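Local coordinates for alpha-pyrone synthesis polyketide synthase-like Pks18 (Mycobacterium tuberculosis, PDB 1TED), which probably extends medium- and long-chain aliphatic acyl-CoA starters with malonyl-CoA units to make tri- and tetraketide alpha-pyrones, as a type III polyketide synthase, at residues V34-A39 and L128-A133; L116-S121 and K157-S162. All blocks are in the same frame, centred on the assembly; numbering follows the deposited sequence.

From the N terminus the chain first lays down strand 32-41, which runs inside the large mixed sheet, and later reaches helix 102-125, which packs against that sheet. The loop leaving this helix turns back to the strand at contact 1 (34-39 with 128-133), closing a loop of 88 intervening residues. Contact 2 (116-121 with 157-162) starts before that loop is closed and ends beyond it, spanning 35 residues, so the two cross rather than nest. Their centres lie about 13 Å apart. They also touch directly: Ala39 packs on Val120, and Ala132 on Gly160. Together they tie strand, helix 102-125, its following loop and helix 151-159 within the N-terminal half.

Contact 1 (V34-A39 and L128-A133); sequences VIEGLA and LPYRAA
Leu128 and Tyr130 approach strand 32-41 from the loop that follows helix 102-125, and they meet Glu36 and Gly37 in quite different ways. Leu128 gives a branched apolar end to cover the strand backbone: Leu128 CD1 is 3.8 Å from Glu36 O, while Leu128 CD2 rests 4.0 Å from Gly37 CA. Glycine suits this place because it has no side chain, and the methyl can settle directly on the main chain of the strand.

Glu36 and Tyr130 instead run roughly perpendicular, yet their flat ends are almost coplanar, with carboxylate and ring planes only 14° apart. The Glu36 chain is extended beyond CG (chi2 -164°), which carries the carboxylate out from the strand, and the long tyrosine ring brings its hydroxyl as far as Glu36. The modelled gap between Glu36 OE1 and Tyr130 OH is too short to be trusted, so the nature of this polar encounter remains doubtful.

Both strand residues belong to a classic beta bulge, in which Glu36 and Gly37 face the single residue Val232 on strand 226-236. The bulge interrupts the regular pairing of a strand in the interior of the thiolase-fold sheet, and it presents Glu36 and Gly37 together to the loop.

Within the loop, the preceding Pro129 puts its CD 4.3 Å above one face of the Tyr130 ring, nearer the ring's margin than its centre. Lys246 packs against Glu36, whereas Lys196 makes only a long, weak ion pair with Glu36 OE1, whose effect on the carboxylate could at most be slight.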
# COMPACT_ATOMS: atom_id res chain seq x y z
N VAL A 34 -11.40 18.35 -3.45
CA VAL A 34 -10.67 19.56 -3.12
C VAL A 34 -9.71 19.36 -1.95
O VAL A 34 -10.06 18.77 -0.94
CB VAL A 34 -11.68 20.70 -2.75
CG1 VAL A 34 -10.95 21.92 -2.18
CG2 VAL A 34 -12.47 21.09 -3.99
N ILE A 35 -8.47 19.83 -2.11
CA ILE A 35 -7.49 19.76 -1.03
C ILE A 35 -7.88 20.95 -0.17
O ILE A 35 -7.69 22.09 -0.57
CB ILE A 35 -6.05 19.97 -1.55
CG1 ILE A 35 -5.64 18.79 -2.44
CG2 ILE A 35 -5.10 20.13 -0.37
CD1 ILE A 35 -4.38 19.07 -3.26
N GLU A 36 -8.44 20.68 1.00
CA GLU A 36 -8.91 21.74 1.87
C GLU A 36 -7.92 22.11 2.95
O GLU A 36 -8.01 23.19 3.55
CB GLU A 36 -10.27 21.31 2.44
CG GLU A 36 -11.16 20.79 1.32
CD GLU A 36 -12.63 20.69 1.66
OE1 GLU A 36 -12.97 19.98 2.63
OE2 GLU A 36 -13.45 21.31 0.95
N GLY A 37 -6.96 21.23 3.18
CA GLY A 37 -5.94 21.47 4.18
C GLY A 37 -4.64 20.90 3.68
O GLY A 37 -4.64 19.86 3.02
N LEU A 38 -3.53 21.57 3.98
CA LEU A 38 -2.22 21.13 3.55
C LEU A 38 -1.15 21.60 4.53
O LEU A 38 -1.04 22.79 4.83
CB LEU A 38 -1.92 21.68 2.15
CG LEU A 38 -0.60 21.35 1.44
CD1 LEU A 38 -0.69 21.80 0.00
CD2 LEU A 38 0.59 22.02 2.11
N ALA A 39 -0.34 20.66 5.01
CA ALA A 39 0.72 20.97 5.95
C ALA A 39 2.02 20.32 5.52
O ALA A 39 2.03 19.29 4.84
CB ALA A 39 0.36 20.51 7.35
N LEU A 128 -9.39 23.62 9.87
CA LEU A 128 -10.71 23.11 9.49
C LEU A 128 -11.65 22.84 10.66
O LEU A 128 -11.20 22.50 11.76
CB LEU A 128 -10.60 21.83 8.64
CG LEU A 128 -10.01 21.83 7.23
CD1 LEU A 128 -10.36 23.13 6.52
CD2 LEU A 128 -8.51 21.64 7.30
N PRO A 129 -12.97 22.97 10.44
CA PRO A 129 -14.00 22.74 11.45
C PRO A 129 -14.46 21.29 11.47
O PRO A 129 -15.41 20.95 12.16
CB PRO A 129 -15.11 23.67 11.01
CG PRO A 129 -15.06 23.48 9.52
CD PRO A 129 -13.57 23.55 9.22
N TYR A 130 -13.78 20.44 10.72
CA TYR A 130 -14.18 19.05 10.68
C TYR A 130 -13.97 18.36 12.02
O TYR A 130 -12.91 18.45 12.63
CB TYR A 130 -13.41 18.31 9.58
CG TYR A 130 -13.47 19.02 8.25
CD1 TYR A 130 -14.65 19.62 7.80
CD2 TYR A 130 -12.34 19.10 7.44
CE1 TYR A 130 -14.70 20.28 6.58
CE2 TYR A 130 -12.38 19.74 6.21
CZ TYR A 130 -13.56 20.33 5.79
OH TYR A 130 -13.57 20.98 4.57
N ARG A 131 -15.02 17.69 12.47
CA ARG A 131 -14.98 16.95 13.72
C ARG A 131 -14.38 15.59 13.40
O ARG A 131 -14.36 15.18 12.24
CB ARG A 131 -16.40 16.80 14.27
CG ARG A 131 -16.46 16.52 15.76
CD ARG A 131 -15.82 17.65 16.57
NE ARG A 131 -15.68 17.30 17.98
CZ ARG A 131 -14.99 16.25 18.42
NH1 ARG A 131 -14.37 15.44 17.57
NH2 ARG A 131 -14.93 16.00 19.73
N ALA A 132 -13.88 14.88 14.41
CA ALA A 132 -13.25 13.58 14.21
C ALA A 132 -14.09 12.54 13.47
O ALA A 132 -13.56 11.75 12.70
CB ALA A 132 -12.81 13.02 15.56
N ALA A 133 -15.39 12.53 13.72
CA ALA A 133 -16.27 11.58 13.07
C ALA A 133 -16.36 11.79 11.56
O ALA A 133 -16.76 10.88 10.83
CB ALA A 133 -17.67 11.68 13.68

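Contact 2 (L116-S121 and K157-S162); sequences LAVDVS and KELGLS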
# COMPACT_ATOMS: atom_id res chain seq x y z
N LEU A 116 6.84 13.09 13.84
CA LEU A 116 6.75 13.97 12.69
C LEU A 116 5.42 13.89 11.95
O LEU A 116 4.86 14.92 11.57
CB LEU A 116 7.90 13.68 11.72
CG LEU A 116 7.96 14.59 10.48
CD1 LEU A 116 8.15 16.04 10.91
CD2 LEU A 116 9.09 14.14 9.60
N ALA A 117 4.92 12.68 11.75
CA ALA A 117 3.65 12.49 11.04
C ALA A 117 2.46 12.97 11.88
O ALA A 117 1.52 13.55 11.35
CB ALA A 117 3.46 11.02 10.65
N VAL A 118 2.51 12.72 13.18
CA VAL A 118 1.44 13.16 14.07
C VAL A 118 1.40 14.69 14.06
O VAL A 118 0.34 15.29 13.98
CB VAL A 118 1.67 12.64 15.51
CG1 VAL A 118 0.74 13.36 16.49
CG2 VAL A 118 1.42 11.13 15.55
N ASP A 119 2.57 15.32 14.10
CA ASP A 119 2.63 16.77 14.09
C ASP A 119 2.10 17.39 12.79
O ASP A 119 1.25 18.28 12.83
CB ASP A 119 4.07 17.22 14.36
CG ASP A 119 4.28 18.71 14.12
OD1 ASP A 119 3.36 19.51 14.39
OD2 ASP A 119 5.40 19.09 13.69
N VAL A 120 2.57 16.91 11.65
CA VAL A 120 2.14 17.45 10.35
C VAL A 120 0.65 17.24 10.09
O VAL A 120 -0.03 18.15 9.62
CB VAL A 120 2.97 16.85 9.20
CG1 VAL A 120 2.48 17.37 7.85
CG2 VAL A 120 4.44 17.21 9.40
N SER A 121 0.16 16.05 10.42
CA SER A 121 -1.26 15.70 10.26
C SER A 121 -2.11 16.70 11.02
O SER A 121 -3.15 17.15 10.53
CB SER A 121 -1.54 14.29 10.79
OG SER A 121 -0.84 13.30 10.04
N LYS A 157 -4.61 7.02 16.84
CA LYS A 157 -4.55 7.03 18.30
C LYS A 157 -4.13 8.39 18.83
O LYS A 157 -4.75 8.92 19.76
CB LYS A 157 -3.60 5.95 18.81
CG LYS A 157 -4.15 4.53 18.68
CD LYS A 157 -3.30 3.52 19.42
CE LYS A 157 -3.96 2.15 19.43
NZ LYS A 157 -3.29 1.25 20.39
N GLU A 158 -3.09 8.96 18.24
CA GLU A 158 -2.58 10.25 18.66
C GLU A 158 -3.56 11.41 18.44
O GLU A 158 -3.75 12.25 19.32
CB GLU A 158 -1.28 10.55 17.92
CG GLU A 158 -0.23 11.16 18.80
CD GLU A 158 0.23 10.20 19.86
OE1 GLU A 158 0.75 9.12 19.49
OE2 GLU A 158 0.07 10.50 21.06
N LEU A 159 -4.16 11.48 17.25
CA LEU A 159 -5.10 12.56 16.94
C LEU A 159 -6.51 12.30 17.40
O LEU A 159 -7.38 13.15 17.24
CB LEU A 159 -5.13 12.86 15.45
CG LEU A 159 -4.04 13.74 14.85
CD1 LEU A 159 -2.67 13.09 15.02
CD2 LEU A 159 -4.36 13.96 13.38
N GLY A 160 -6.73 11.12 17.97
CA GLY A 160 -8.05 10.79 18.45
C GLY A 160 -9.04 10.64 17.32
O GLY A 160 -10.17 11.11 17.40
N LEU A 161 -8.61 9.99 16.25
CA LEU A 161 -9.50 9.76 15.12
C LEU A 161 -10.42 8.60 15.48
O LEU A 161 -10.17 7.88 16.46
CB LEU A 161 -8.67 9.46 13.86
CG LEU A 161 -7.73 10.62 13.50
CD1 LEU A 161 -7.01 10.33 12.19
CD2 LEU A 161 -8.52 11.92 13.38
N SER A 162 -11.50 8.41 14.72
CA SER A 162 -12.43 7.32 15.01
C SER A 162 -11.80 5.96 14.85
O SER A 162 -11.14 5.68 13.85
CB SER A 162 -13.65 7.37 14.09
OG SER A 162 -14.34 6.13 14.18
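Val118 on helix 102-125 presses both its methyl groups against the aliphatic part of Glu158. Val118 CG1 lies 3.3 Å from Glu158 CG, a tight approach, and Val118 CG2 is 3.6 Å from Glu158 CB; the two side chains cross nearly at right angles. Glutamate fits this solvent-exposed position because its methylenes cover the valine, while the chain folds at chi2 (66°), so CD does not continue the extended run from CA through CG.

Leu159 supplies the more buried half of the contact. Leu159 CD1 sits 3.7 Å from Val118 CG1, the two side chains lying alongside and pointing opposite ways, and Leu159 CD2 reaches to 3.8 Å from Ser121 CB. Lys122 and Leu125 also touch this leucine. Val118, Ser121, Lys122 and Leu125 have the i, i+3, i+4, i+7 spacing of, and so fit, a knobs-into-holes socket, with the branched leucine end as the knob. Helix 102-125 is one of the helices layered on the central sheet of the thiolase fold, and Leu116 and Val120 pack on strand 226-236.

Ser121 meets Leu159 through CB, while its hydroxyl is turned back to the helix backbone: Ser121 OG, anti to the carbonyl carbon (chi1 -64°), donates to Ala117 O at 2.7 Å. That oxygen also accepts from Ser121 N, and the two donors arrive from opposite faces of the carbonyl plane. Ala117 and Ser121 both pack on Ile155, their small size consistent with a close approach of helix 151-159. Just past Leu159 the chain leaves helical geometry at Gly160, whose positive phi is easily adopted by glycine. Lys157, earlier in the same segment, forms a salt bridge with Glu261 of the second subunit.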